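Side-chain contacts in neuraminidase (PDB 4GDI), which is a neuraminidase-like influenza virus glycoprotein that may remove terminal sialic acid from glycoconjugates, although its putative active site has diverged: residues Ile125-Lys128 with Val133-Thr136; Phe137-Ser140 with Pro144-Leu147; Cys154-Cys159 with Phe227-Asn232; Phe160-Asp165 with Glu198-Tyr203; Ile176-Leu179 with Gln185-Lys188. All coordinates share one frame; numbering follows the deposited sequence.

In the fold
Interactions 1 and 5 are hairpins within blades of a propeller, while interactions 3 and 4 join one blade to the next. The two hairpins lie at the outer edges of successive four-stranded sheets, with backbone bonds at their heart and partly exposed flanks; of these two, interaction 5 adds a salt bridge. Interaction 2 continues strand 132-138 into the loop toward the next sheet and is purely apolar. Interactions 3 and 4 both use strand 158-165 and join its sheet to the following one. Of these, interaction 4 is fully buried and relies on close packing, whereas interaction 3, nearer the surface, pairs a lysine with a glutamate and a water.

Interaction 1: residues Ile125-Lys128 with Val133-Thr136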
loop_
_atom_site.group_PDB
_atom_site.type_symbol
_atom_site.label_atom_id
_atom_site.label_comp_id
_atom_site.label_asym_id
_atom_site.label_seq_id
_atom_site.Cartn_x
_atom_site.Cartn_y
_atom_site.Cartn_z
ATOM N N ILE A 125 -1.013 25.506 -20.624
ATOM C CA ILE A 125 -0.207 24.690 -19.747
ATOM C C ILE A 125 -0.416 25.149 -18.311
ATOM O O ILE A 125 -0.557 26.356 -18.053
ATOM C CB ILE A 125 1.290 24.744 -20.171
ATOM C CG1 ILE A 125 1.503 23.815 -21.369
ATOM C CG2 ILE A 125 2.210 24.347 -19.008
ATOM C CD1 ILE A 125 2.863 23.970 -22.069
ATOM N N MET A 126 -0.495 24.192 -17.387
ATOM C CA MET A 126 -0.428 24.525 -15.972
ATOM C C MET A 126 0.702 23.755 -15.300
ATOM O O MET A 126 1.083 22.650 -15.722
ATOM C CB MET A 126 -1.767 24.313 -15.248
ATOM C CG MET A 126 -2.362 22.943 -15.340
ATOM S SD MET A 126 -3.984 22.805 -14.506
ATOM C CE MET A 126 -4.557 21.338 -15.350
ATOM N N ILE A 127 1.249 24.378 -14.265
ATOM C CA ILE A 127 2.402 23.862 -13.559
ATOM C C ILE A 127 2.011 23.690 -12.113
ATOM O O ILE A 127 1.381 24.571 -11.513
ATOM C CB ILE A 127 3.588 24.838 -13.659
ATOM C CG1 ILE A 127 3.810 25.212 -15.127
ATOM C CG2 ILE A 127 4.837 24.231 -13.027
ATOM C CD1 ILE A 127 4.930 26.199 -15.350
ATOM N N LYS A 128 2.373 22.541 -11.563
ATOM C CA LYS A 128 2.154 22.239 -10.156
ATOM C C LYS A 128 3.504 22.027 -9.480
ATOM O O LYS A 128 4.379 21.334 -10.021
ATOM C CB LYS A 128 1.292 20.980 -10.054
ATOM C CG LYS A 128 0.600 20.756 -8.729
ATOM C CD LYS A 128 -0.383 19.599 -8.871
ATOM C CE LYS A 128 -0.853 19.056 -7.524
ATOM N NZ LYS A 128 -1.494 17.713 -7.655
ATOM N N VAL A 133 -0.857 24.349 -7.516
ATOM C CA VAL A 133 -0.802 24.899 -8.865
ATOM C C VAL A 133 -0.166 26.287 -8.769
ATOM O O VAL A 133 -0.667 27.166 -8.068
ATOM C CB VAL A 133 -2.186 24.990 -9.528
ATOM C CG1 VAL A 133 -2.089 25.678 -10.885
ATOM C CG2 VAL A 133 -2.781 23.616 -9.698
ATOM N N THR A 134 0.955 26.465 -9.454
ATOM C CA THR A 134 1.797 27.635 -9.259
ATOM C C THR A 134 1.873 28.555 -10.474
ATOM O O THR A 134 2.333 29.693 -10.372
ATOM C CB THR A 134 3.221 27.201 -8.923
ATOM O OG1 THR A 134 3.610 26.143 -9.814
ATOM C CG2 THR A 134 3.296 26.726 -7.497
ATOM N N ASP A 135 1.450 28.074 -11.633
ATOM C CA ASP A 135 1.541 28.907 -12.825
ATOM C C ASP A 135 0.786 28.305 -13.989
ATOM O O ASP A 135 0.519 27.101 -14.024
ATOM C CB ASP A 135 3.011 29.138 -13.213
ATOM C CG ASP A 135 3.290 30.577 -13.637
ATOM O OD1 ASP A 135 2.325 31.297 -13.971
ATOM O OD2 ASP A 135 4.472 30.987 -13.637
ATOM N N THR A 136 0.426 29.172 -14.926
ATOM C CA THR A 136 -0.231 28.778 -16.155
ATOM C C THR A 136 0.175 29.728 -17.263
ATOM O O THR A 136 0.530 30.886 -16.999
ATOM C CB THR A 136 -1.751 28.899 -16.039
ATOM O OG1 THR A 136 -2.089 30.271 -15.802
ATOM C CG2 THR A 136 -2.277 28.043 -14.907
#
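The flat groups that meet between I127 and its partners are peptide groups, each donor tilted from the carbonyl plane it approaches: I127 N bonds to D135 O at 2.8 Å, and T134 N to I127 O at 2.8 Å. They tie together an antiparallel hairpin of the neuraminidase beta-propeller, interrupted by a classic beta bulge in which two residues, T134 and D135, stand opposite the single residue I127. The bulge shifts the register by one, yet M126, K128, V133 and T136 still share one face of the sheet. On the other, I127 CD1 lies against D135 CB, beyond which the carboxylate turns off toward V184, whose N holds OD2. D135 is a calcium ligand in a crystal structure of this protein, though no ion is bound to it here. On the first face CB of M126 rests on CG2 of T136 at 3.8 Å, and a second subunit packs there, its P23 on M126 and its I362 on T136. T134 hydrogen-bonds through OG1 to G182 O, and its chi1 of 45° sets OG1 3.2 Å from I127 O. The carbonyl O of I125 receives a CA-H...O contact from T136 CA at 3.1 Å.

Interaction 2: residues Phe137-Ser140 with Pro144-Leu147; sequences FSAS and PLRL
This is an apolar contact in which a single leucine, L145, is set against the end of strand 132-138 and A139 just after it. No hydrogen bond crosses between F137-S140 and P144-L147; one methyl group does most of the touching. L145 CD1 lies 3.4 Å from A139 N and 3.6 Å from S138 C, and so packs on the peptide linking those two residues. L145 CD1 also approaches the F137 ring obliquely, 4.1 Å from F137 CD1. The branch point is engaged as well: L145 CG stands 4.1 Å from the CB of A139, whose side chain points toward it. In the propeller this loop carries the chain from the outermost strand of one four-stranded blade into the next, and L145 is buried where the two sheets face each other, touching I125 of the first and V163 of the second. A chi1 of -67°, with CG anti to the carbonyl carbon, turns L145 CG toward A139, and CD1 is the methyl that reaches the strand. A cis peptide precedes P144, just ahead of the leucine. The L145 backbone N is held by S123 OG, while F137 stacks its ring on Y177 of the second blade.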
loop_
_atom_site.group_PDB
_atom_site.type_symbol
_atom_site.label_atom_id
_atom_site.label_comp_id
_atom_site.label_asym_id
_atom_site.label_seq_id
_atom_site.Cartn_x
_atom_site.Cartn_y
_atom_site.Cartn_z
ATOM N N PHE A 137 0.115 29.243 -18.500
ATOM C CA PHE A 137 0.202 30.109 -19.665
ATOM C C PHE A 137 -0.479 29.453 -20.876
ATOM O O PHE A 137 -0.646 28.237 -20.928
ATOM C CB PHE A 137 1.653 30.509 -19.962
ATOM C CG PHE A 137 2.591 29.346 -20.130
ATOM C CD1 PHE A 137 2.791 28.780 -21.371
ATOM C CD2 PHE A 137 3.295 28.845 -19.048
ATOM C CE1 PHE A 137 3.672 27.709 -21.537
ATOM C CE2 PHE A 137 4.176 27.767 -19.200
ATOM C CZ PHE A 137 4.361 27.203 -20.451
ATOM N N SER A 138 -0.889 30.275 -21.833
ATOM C CA SER A 138 -1.695 29.817 -22.963
ATOM C C SER A 138 -0.930 29.863 -24.276
ATOM O O SER A 138 0.047 30.590 -24.409
ATOM C CB SER A 138 -2.939 30.697 -23.095
ATOM O OG SER A 138 -3.746 30.624 -21.937
ATOM N N ALA A 139 -1.404 29.096 -25.248
ATOM C CA ALA A 139 -0.860 29.138 -26.594
ATOM C C ALA A 139 -0.745 30.570 -27.074
ATOM O O ALA A 139 -1.579 31.413 -26.743
ATOM C CB ALA A 139 -1.756 28.363 -27.536
ATOM N N SER A 140 0.280 30.852 -27.866
ATOM C CA SER A 140 0.420 32.184 -28.447
ATOM C C SER A 140 0.713 32.140 -29.944
ATOM O O SER A 140 0.729 33.173 -30.603
ATOM C CB SER A 140 1.516 32.968 -27.722
ATOM O OG SER A 140 2.792 32.405 -27.965
ATOM N N PRO A 144 -1.622 23.502 -30.703
ATOM C CA PRO A 144 -1.675 23.343 -29.246
ATOM C C PRO A 144 -0.296 23.503 -28.622
ATOM O O PRO A 144 0.715 23.282 -29.292
ATOM C CB PRO A 144 -2.153 21.902 -29.081
ATOM C CG PRO A 144 -1.610 21.196 -30.283
ATOM C CD PRO A 144 -1.651 22.206 -31.404
ATOM N N LEU A 145 -0.236 23.925 -27.370
ATOM C CA LEU A 145 1.000 23.792 -26.616
ATOM C C LEU A 145 1.313 22.313 -26.428
ATOM O O LEU A 145 0.409 21.500 -26.219
ATOM C CB LEU A 145 0.902 24.500 -25.274
ATOM C CG LEU A 145 0.792 26.013 -25.396
ATOM C CD1 LEU A 145 0.552 26.613 -24.030
ATOM C CD2 LEU A 145 2.037 26.609 -26.045
ATOM N N ARG A 146 2.597 21.984 -26.531
ATOM C CA ARG A 146 3.058 20.605 -26.494
ATOM C C ARG A 146 4.227 20.447 -25.532
ATOM O O ARG A 146 5.251 21.111 -25.668
ATOM C CB ARG A 146 3.471 20.150 -27.900
ATOM C CG ARG A 146 2.348 20.314 -28.926
ATOM C CD ARG A 146 2.731 19.793 -30.287
ATOM N NE ARG A 146 3.783 20.526 -30.987
ATOM C CZ ARG A 146 3.633 21.706 -31.589
ATOM N NH1 ARG A 146 2.493 22.383 -31.494
ATOM N NH2 ARG A 146 4.646 22.233 -32.263
ATOM N N LEU A 147 4.035 19.586 -24.539
ATOM C CA LEU A 147 5.106 19.166 -23.640
ATOM C C LEU A 147 5.785 17.894 -24.161
ATOM O O LEU A 147 5.160 17.095 -24.854
ATOM C CB LEU A 147 4.537 18.973 -22.240
ATOM C CG LEU A 147 4.169 20.319 -21.603
ATOM C CD1 LEU A 147 3.161 20.212 -20.437
ATOM C CD2 LEU A 147 5.444 20.991 -21.123
#

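Interaction 3: residues Cys154-Cys159 with Phe227-Asn232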
loop_
_atom_site.group_PDB
_atom_site.type_symbol
_atom_site.label_atom_id
_atom_site.label_comp_id
_atom_site.label_asym_id
_atom_site.label_seq_id
_atom_site.Cartn_x
_atom_site.Cartn_y
_atom_site.Cartn_z
ATOM N N CYS A 154 16.183 19.570 -13.703
ATOM C CA CYS A 154 16.409 20.459 -12.544
ATOM C C CYS A 154 17.889 20.561 -12.172
ATOM O O CYS A 154 18.599 19.562 -12.112
ATOM C CB CYS A 154 15.600 19.988 -11.336
ATOM S SG CYS A 154 13.819 20.039 -11.570
ATOM N N ILE A 155 18.346 21.793 -11.964
ATOM C CA ILE A 155 19.703 22.077 -11.527
ATOM C C ILE A 155 19.652 23.113 -10.405
ATOM O O ILE A 155 19.239 24.247 -10.632
ATOM C CB ILE A 155 20.559 22.693 -12.652
ATOM C CG1 ILE A 155 20.546 21.823 -13.895
ATOM C CG2 ILE A 155 22.007 22.868 -12.197
ATOM C CD1 ILE A 155 21.279 22.463 -15.037
ATOM N N GLU A 156 20.048 22.719 -9.200
ATOM C CA GLU A 156 20.112 23.654 -8.073
ATOM C C GLU A 156 18.820 24.443 -7.897
ATOM O O GLU A 156 18.859 25.618 -7.623
ATOM C CB GLU A 156 21.275 24.644 -8.268
ATOM C CG GLU A 156 22.654 24.012 -8.144
ATOM C CD GLU A 156 23.712 24.678 -9.025
ATOM O OE1 GLU A 156 23.406 25.697 -9.682
ATOM O OE2 GLU A 156 24.855 24.169 -9.068
ATOM N N GLY A 157 17.675 23.799 -8.066
ATOM C CA GLY A 157 16.409 24.461 -7.824
ATOM C C GLY A 157 15.766 25.130 -9.030
ATOM O O GLY A 157 14.597 25.499 -8.966
ATOM N N SER A 158 16.520 25.327 -10.108
ATOM C CA SER A 158 15.931 25.792 -11.366
ATOM C C SER A 158 15.609 24.597 -12.275
ATOM O O SER A 158 16.485 23.775 -12.549
ATOM C CB SER A 158 16.896 26.729 -12.106
ATOM O OG SER A 158 17.148 27.920 -11.384
ATOM N N CYS A 159 14.375 24.513 -12.755
ATOM C CA CYS A 159 13.969 23.419 -13.644
ATOM C C CYS A 159 13.677 23.925 -15.066
ATOM O O CYS A 159 13.007 24.940 -15.254
ATOM C CB CYS A 159 12.743 22.707 -13.065
ATOM S SG CYS A 159 13.045 21.954 -11.419
ATOM N N PHE A 227 22.204 23.635 -24.002
ATOM C CA PHE A 227 21.980 24.941 -23.411
ATOM C C PHE A 227 22.437 25.023 -21.965
ATOM O O PHE A 227 22.681 24.004 -21.330
ATOM C CB PHE A 227 20.522 25.392 -23.603
ATOM C CG PHE A 227 19.498 24.644 -22.782
ATOM C CD1 PHE A 227 19.122 25.105 -21.529
ATOM C CD2 PHE A 227 18.835 23.536 -23.303
ATOM C CE1 PHE A 227 18.147 24.455 -20.791
ATOM C CE2 PHE A 227 17.851 22.885 -22.572
ATOM C CZ PHE A 227 17.504 23.345 -21.315
ATOM N N THR A 228 22.616 26.251 -21.488
ATOM C CA THR A 228 23.106 26.512 -20.144
ATOM C C THR A 228 21.976 26.939 -19.211
ATOM O O THR A 228 20.841 27.213 -19.647
ATOM C CB THR A 228 24.158 27.630 -20.131
ATOM O OG1 THR A 228 23.526 28.894 -20.392
ATOM C CG2 THR A 228 25.263 27.387 -21.179
ATOM N N LYS A 229 22.297 27.008 -17.926
ATOM C CA LYS A 229 21.390 27.551 -16.926
ATOM C C LYS A 229 20.966 28.976 -17.255
ATOM O O LYS A 229 19.956 29.440 -16.763
ATOM C CB LYS A 229 22.061 27.557 -15.550
ATOM C CG LYS A 229 21.848 26.309 -14.736
ATOM C CD LYS A 229 22.334 26.524 -13.305
ATOM C CE LYS A 229 21.202 26.989 -12.392
ATOM N NZ LYS A 229 21.714 27.550 -11.115
ATOM N N GLU A 230 21.754 29.681 -18.062
ATOM C CA GLU A 230 21.441 31.066 -18.425
ATOM C C GLU A 230 20.667 31.174 -19.749
ATOM O O GLU A 230 20.417 32.274 -20.243
ATOM C CB GLU A 230 22.733 31.873 -18.516
ATOM C CG GLU A 230 23.534 31.875 -17.210
ATOM C CD GLU A 230 22.721 32.361 -15.997
ATOM O OE1 GLU A 230 21.782 33.197 -16.149
ATOM O OE2 GLU A 230 23.025 31.882 -14.882
ATOM N N LEU A 231 20.299 30.024 -20.309
ATOM C CA LEU A 231 19.504 29.933 -21.541
ATOM C C LEU A 231 20.271 30.312 -22.791
ATOM O O LEU A 231 19.675 30.539 -23.838
ATOM C CB LEU A 231 18.208 30.736 -21.457
ATOM C CG LEU A 231 17.324 30.321 -20.274
ATOM C CD1 LEU A 231 15.953 30.993 -20.332
ATOM C CD2 LEU A 231 17.166 28.814 -20.212
ATOM N N ASN A 232 21.596 30.352 -22.693
ATOM C CA ASN A 232 22.413 30.322 -23.891
ATOM C C ASN A 232 22.357 28.943 -24.512
ATOM O O ASN A 232 22.235 27.954 -23.799
ATOM C CB ASN A 232 23.832 30.729 -23.568
ATOM C CG ASN A 232 23.943 32.211 -23.408
ATOM O OD1 ASN A 232 23.541 32.949 -24.295
ATOM N ND2 ASN A 232 24.434 32.662 -22.266
HETATM O O HOH W 1 19.396 27.619 -9.454
#
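K229 and E156 make the salt bridge of this contact: K229 NZ stands 2.9 Å from E156 OE1 and meets that oxygen nearly along its C-O axis. The two side chains come together at about a right angle, the lysine bent at chi3 (93°) so that its ammonium group turns to meet OE1. Water-mediated bonding adds a second link. One water accepts from K229 NZ at 2.9 Å and donates to E156 O at 2.8 Å, and it also lies 3.0 Å from S158 OG, which hydrogen-bonds in turn to E178 OE2. Apolar packing supports the lysine stem, whose CD rests 3.8 Å from I155 CG2 and whose CG is close to I155 CD1. Backbone turns present both sides. I155-S158 form a type I' beta turn closed beyond by the C154-C159 disulfide, with the positive phi of G157 suited to glycine. T228-L231 form a type I turn, reinforced by an ST turn in which E230 N donates to T228 OG1 at 3.0 Å. The contact thus joins hairpin ends of two adjacent propeller sheets: the turn between strands 153-155 and 158-165 meets the one after strand 224-228, with I155 also packed on I209 of strand 208-214.

Interaction 4: residues Phe160-Asp165 with Glu198-Tyr203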
loop_
_atom_site.group_PDB
_atom_site.type_symbol
_atom_site.label_atom_id
_atom_site.label_comp_id
_atom_site.label_asym_id
_atom_site.label_seq_id
_atom_site.Cartn_x
_atom_site.Cartn_y
_atom_site.Cartn_z
ATOM N N PHE A 160 14.170 23.204 -16.065
ATOM C CA PHE A 160 14.050 23.643 -17.451
ATOM C C PHE A 160 13.242 22.640 -18.265
ATOM O O PHE A 160 13.368 21.433 -18.073
ATOM C CB PHE A 160 15.440 23.797 -18.059
ATOM C CG PHE A 160 16.321 24.741 -17.298
ATOM C CD1 PHE A 160 17.006 24.313 -16.172
ATOM C CD2 PHE A 160 16.476 26.055 -17.720
ATOM C CE1 PHE A 160 17.830 25.191 -15.458
ATOM C CE2 PHE A 160 17.297 26.941 -17.005
ATOM C CZ PHE A 160 17.966 26.500 -15.873
ATOM N N VAL A 161 12.400 23.139 -19.161
ATOM C CA VAL A 161 11.607 22.267 -20.016
ATOM C C VAL A 161 11.419 22.930 -21.369
ATOM O O VAL A 161 11.356 24.153 -21.461
ATOM C CB VAL A 161 10.256 21.961 -19.385
ATOM C CG1 VAL A 161 9.435 23.239 -19.223
ATOM C CG2 VAL A 161 9.500 20.939 -20.200
ATOM N N ILE A 162 11.380 22.117 -22.417
ATOM C CA ILE A 162 11.101 22.594 -23.764
ATOM C C ILE A 162 9.597 22.540 -24.017
ATOM O O ILE A 162 8.978 21.494 -23.870
ATOM C CB ILE A 162 11.806 21.738 -24.845
ATOM C CG1 ILE A 162 13.312 21.610 -24.550
ATOM C CG2 ILE A 162 11.599 22.340 -26.222
ATOM C CD1 ILE A 162 14.005 22.917 -24.359
ATOM N N VAL A 163 9.015 23.676 -24.385
ATOM C CA VAL A 163 7.605 23.739 -24.756
ATOM C C VAL A 163 7.465 24.103 -26.238
ATOM O O VAL A 163 8.140 25.013 -26.721
ATOM C CB VAL A 163 6.875 24.806 -23.925
ATOM C CG1 VAL A 163 5.446 24.973 -24.406
ATOM C CG2 VAL A 163 6.909 24.448 -22.442
ATOM N N SER A 164 6.589 23.401 -26.954
ATOM C CA SER A 164 6.389 23.665 -28.381
ATOM C C SER A 164 4.975 24.179 -28.652
ATOM O O SER A 164 4.035 23.861 -27.919
ATOM C CB SER A 164 6.663 22.417 -29.213
ATOM O OG SER A 164 7.974 21.936 -28.987
ATOM N N ASP A 165 4.851 24.975 -29.711
ATOM C CA ASP A 165 3.613 25.674 -30.057
ATOM C C ASP A 165 3.528 25.700 -31.578
ATOM O O ASP A 165 4.516 25.419 -32.266
ATOM C CB ASP A 165 3.661 27.094 -29.500
ATOM C CG ASP A 165 2.298 27.787 -29.477
ATOM O OD1 ASP A 165 1.334 27.300 -30.108
ATOM O OD2 ASP A 165 2.216 28.860 -28.837
ATOM N N GLU A 198 10.448 18.501 -31.906
ATOM C CA GLU A 198 9.449 17.960 -30.988
ATOM C C GLU A 198 10.062 16.903 -30.062
ATOM O O GLU A 198 11.146 16.379 -30.327
ATOM C CB GLU A 198 8.304 17.292 -31.766
ATOM C CG GLU A 198 7.640 18.173 -32.832
ATOM C CD GLU A 198 6.816 19.306 -32.259
ATOM O OE1 GLU A 198 6.269 19.172 -31.139
ATOM O OE2 GLU A 198 6.707 20.342 -32.943
ATOM N N TYR A 199 9.335 16.583 -28.995
ATOM C CA TYR A 199 9.649 15.440 -28.147
ATOM C C TYR A 199 11.047 15.504 -27.520
ATOM O O TYR A 199 11.725 14.474 -27.410
ATOM C CB TYR A 199 9.558 14.142 -28.943
ATOM C CG TYR A 199 8.323 13.960 -29.790
ATOM C CD1 TYR A 199 7.123 14.575 -29.467
ATOM C CD2 TYR A 199 8.361 13.140 -30.918
ATOM C CE1 TYR A 199 5.984 14.369 -30.246
ATOM C CE2 TYR A 199 7.236 12.940 -31.708
ATOM C CZ TYR A 199 6.053 13.552 -31.363
ATOM O OH TYR A 199 4.946 13.348 -32.146
ATOM N N SER A 200 11.478 16.694 -27.113
ATOM C CA SER A 200 12.769 16.836 -26.455
ATOM C C SER A 200 12.906 15.815 -25.346
ATOM O O SER A 200 12.034 15.717 -24.488
ATOM C CB SER A 200 12.916 18.229 -25.825
ATOM O OG SER A 200 12.950 19.231 -26.811
ATOM N N THR A 201 14.022 15.092 -25.335
ATOM C CA THR A 201 14.390 14.270 -24.204
ATOM C C THR A 201 15.804 14.680 -23.796
ATOM O O THR A 201 16.706 14.802 -24.635
ATOM C CB THR A 201 14.263 12.756 -24.517
ATOM O OG1 THR A 201 14.696 11.970 -23.402
ATOM C CG2 THR A 201 15.101 12.357 -25.754
ATOM N N CYS A 202 15.994 14.916 -22.501
ATOM C CA CYS A 202 17.152 15.677 -22.028
ATOM C C CYS A 202 17.818 15.036 -20.813
ATOM O O CYS A 202 17.210 14.221 -20.109
ATOM C CB CYS A 202 16.710 17.085 -21.596
ATOM S SG CYS A 202 15.727 18.070 -22.765
ATOM N N TYR A 203 19.061 15.440 -20.561
ATOM C CA TYR A 203 19.765 15.090 -19.336
ATOM C C TYR A 203 20.638 16.284 -18.992
ATOM O O TYR A 203 20.763 17.212 -19.796
ATOM C CB TYR A 203 20.596 13.813 -19.491
ATOM C CG TYR A 203 21.683 13.922 -20.519
ATOM C CD1 TYR A 203 21.430 13.629 -21.858
ATOM C CD2 TYR A 203 22.967 14.319 -20.162
ATOM C CE1 TYR A 203 22.428 13.727 -22.816
ATOM C CE2 TYR A 203 23.978 14.415 -21.111
ATOM C CZ TYR A 203 23.693 14.122 -22.436
ATOM O OH TYR A 203 24.679 14.227 -23.375
#
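E198 begins the contact against S164: bent at chi2 (-70°), its chain brings OE1 back to within 3.8 Å of S164 CB. No hydrogen bond joins the two. OE1 instead takes a salt bridge from R146 NE and OE2 a hydrogen bond from N196 ND2, while S164 OG is bonded to H174 ND1. At Y199 the chain turns a corner, and S200 then points back toward strand 160-165. Its OG is pressed against I162, 3.3 Å from CG1 and 3.4 Å from CG2, so that the hydroxyl oxygen sits beside the branched CB; S200 CB adds a contact of 3.6 Å with I162 CG1. Strands 158-165 and 200-205 belong to adjacent blades of the propeller, and they meet here through side chains alone. Both carboxylate oxygens of E198 and the hydroxyl of S164 are thus buried at this junction with polar partners from the surrounding chain, which suggests that the charge of E198 is largely balanced by R146, while between the strands themselves S200 meets I162 by van der Waals contact.

Interaction 5: residues Ile176-Leu179 with Gln185-Lys188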
loop_
_atom_site.group_PDB
_atom_site.type_symbol
_atom_site.label_atom_id
_atom_site.label_comp_id
_atom_site.label_asym_id
_atom_site.label_seq_id
_atom_site.Cartn_x
_atom_site.Cartn_y
_atom_site.Cartn_z
ATOM N N ILE A 176 12.541 27.342 -24.491
ATOM C CA ILE A 176 12.997 26.857 -23.204
ATOM C C ILE A 176 12.329 27.697 -22.132
ATOM O O ILE A 176 12.388 28.929 -22.178
ATOM C CB ILE A 176 14.505 27.025 -23.010
ATOM C CG1 ILE A 176 15.273 26.328 -24.121
ATOM C CG2 ILE A 176 14.911 26.455 -21.644
ATOM C CD1 ILE A 176 16.756 26.630 -24.100
ATOM N N TYR A 177 11.694 27.034 -21.175
ATOM C CA TYR A 177 11.170 27.710 -20.006
ATOM C C TYR A 177 12.036 27.399 -18.784
ATOM O O TYR A 177 12.393 26.247 -18.540
ATOM C CB TYR A 177 9.732 27.272 -19.763
ATOM C CG TYR A 177 8.724 28.010 -20.604
ATOM C CD1 TYR A 177 8.467 27.638 -21.920
ATOM C CD2 TYR A 177 8.025 29.078 -20.082
ATOM C CE1 TYR A 177 7.534 28.321 -22.685
ATOM C CE2 TYR A 177 7.104 29.774 -20.840
ATOM C CZ TYR A 177 6.860 29.394 -22.132
ATOM O OH TYR A 177 5.924 30.090 -22.858
ATOM N N GLU A 178 12.394 28.425 -18.021
ATOM C CA GLU A 178 13.040 28.203 -16.739
ATOM C C GLU A 178 12.031 28.397 -15.610
ATOM O O GLU A 178 11.379 29.434 -15.545
ATOM C CB GLU A 178 14.208 29.159 -16.534
ATOM C CG GLU A 178 14.843 28.992 -15.173
ATOM C CD GLU A 178 15.954 30.001 -14.904
ATOM O OE1 GLU A 178 16.220 30.848 -15.776
ATOM O OE2 GLU A 178 16.556 29.934 -13.812
ATOM N N LEU A 179 11.922 27.401 -14.727
ATOM C CA LEU A 179 10.999 27.442 -13.596
ATOM C C LEU A 179 11.759 27.395 -12.276
ATOM O O LEU A 179 12.832 26.800 -12.188
ATOM C CB LEU A 179 10.051 26.241 -13.638
ATOM C CG LEU A 179 9.462 25.900 -14.997
ATOM C CD1 LEU A 179 8.532 24.693 -14.869
ATOM C CD2 LEU A 179 8.735 27.114 -15.567
ATOM N N GLN A 185 10.255 31.866 -14.516
ATOM C CA GLN A 185 11.201 32.953 -14.268
ATOM C C GLN A 185 11.491 33.710 -15.551
ATOM O O GLN A 185 11.486 34.937 -15.581
ATOM C CB GLN A 185 12.506 32.402 -13.693
ATOM C CG GLN A 185 12.285 31.572 -12.441
ATOM C CD GLN A 185 11.686 32.395 -11.313
ATOM O OE1 GLN A 185 12.347 33.264 -10.755
ATOM N NE2 GLN A 185 10.432 32.123 -10.977
ATOM N N ARG A 186 11.762 32.966 -16.608
ATOM C CA ARG A 186 11.947 33.542 -17.922
ATOM C C ARG A 186 11.841 32.442 -18.965
ATOM O O ARG A 186 11.721 31.265 -18.634
ATOM C CB ARG A 186 13.290 34.261 -18.020
ATOM C CG ARG A 186 14.451 33.396 -17.691
ATOM C CD ARG A 186 15.745 34.179 -17.535
ATOM N NE ARG A 186 16.722 33.340 -16.859
ATOM C CZ ARG A 186 18.039 33.505 -16.892
ATOM N NH1 ARG A 186 18.592 34.506 -17.570
ATOM N NH2 ARG A 186 18.807 32.655 -16.226
ATOM N N TRP A 187 11.840 32.838 -20.229
ATOM C CA TRP A 187 11.856 31.879 -21.305
ATOM C C TRP A 187 12.608 32.462 -22.485
ATOM O O TRP A 187 12.815 33.674 -22.582
ATOM C CB TRP A 187 10.435 31.457 -21.684
ATOM C CG TRP A 187 9.523 32.592 -22.037
ATOM C CD1 TRP A 187 8.696 33.272 -21.197
ATOM C CD2 TRP A 187 9.340 33.167 -23.333
ATOM N NE1 TRP A 187 8.013 34.243 -21.885
ATOM C CE2 TRP A 187 8.390 34.197 -23.201
ATOM C CE3 TRP A 187 9.889 32.913 -24.590
ATOM C CZ2 TRP A 187 7.975 34.968 -24.277
ATOM C CZ3 TRP A 187 9.478 33.679 -25.657
ATOM C CH2 TRP A 187 8.532 34.696 -25.497
ATOM N N LYS A 188 13.035 31.576 -23.369
ATOM C CA LYS A 188 13.853 31.948 -24.498
ATOM C C LYS A 188 13.297 31.179 -25.696
ATOM O O LYS A 188 13.167 29.959 -25.653
ATOM C CB LYS A 188 15.310 31.583 -24.189
ATOM C CG LYS A 188 16.261 31.522 -25.378
ATOM C CD LYS A 188 16.608 32.884 -25.901
ATOM C CE LYS A 188 18.005 33.312 -25.475
ATOM N NZ LYS A 188 18.083 33.642 -24.025
HETATM O O HOH W 2 19.127 29.867 -14.235
#
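Strands 176-179 and 185-188 run antiparallel, their directions 168° apart, with four backbone hydrogen bonds tying I176 to K188 and E178 to R186 and Q185. E178 and R186 carry the polar side of this hairpin. R186 NE donates to E178 OE1 at 2.8 Å, the oxygen lying near the guanidinium plane at its edge, and NH2 adds a weak bond to the same atom at 3.2 Å. The glutamate chain is extended, with CG anti to the backbone N (chi1 177°), which carries its carboxylate out to the arginine. E178, a calcium ligand in a crystal structure of this protein but without an ion here, accepts from a water at OE2. On the other face of the sheet W187 CB makes a CH-pi contact over one face of the Y177 ring, 3.8 Å from its centroid. The Y177 ring and the five-membered ring of W187 are tilted by 29° and strongly offset; the Y177 hydroxyl ends over a face of the indole. Strand 183-189 is the outer edge of its propeller blade, and strand 173-180 pairs inward with strand 158-165, while R186 reaches beyond the sheet to a salt bridge with E230 after strand 224-228.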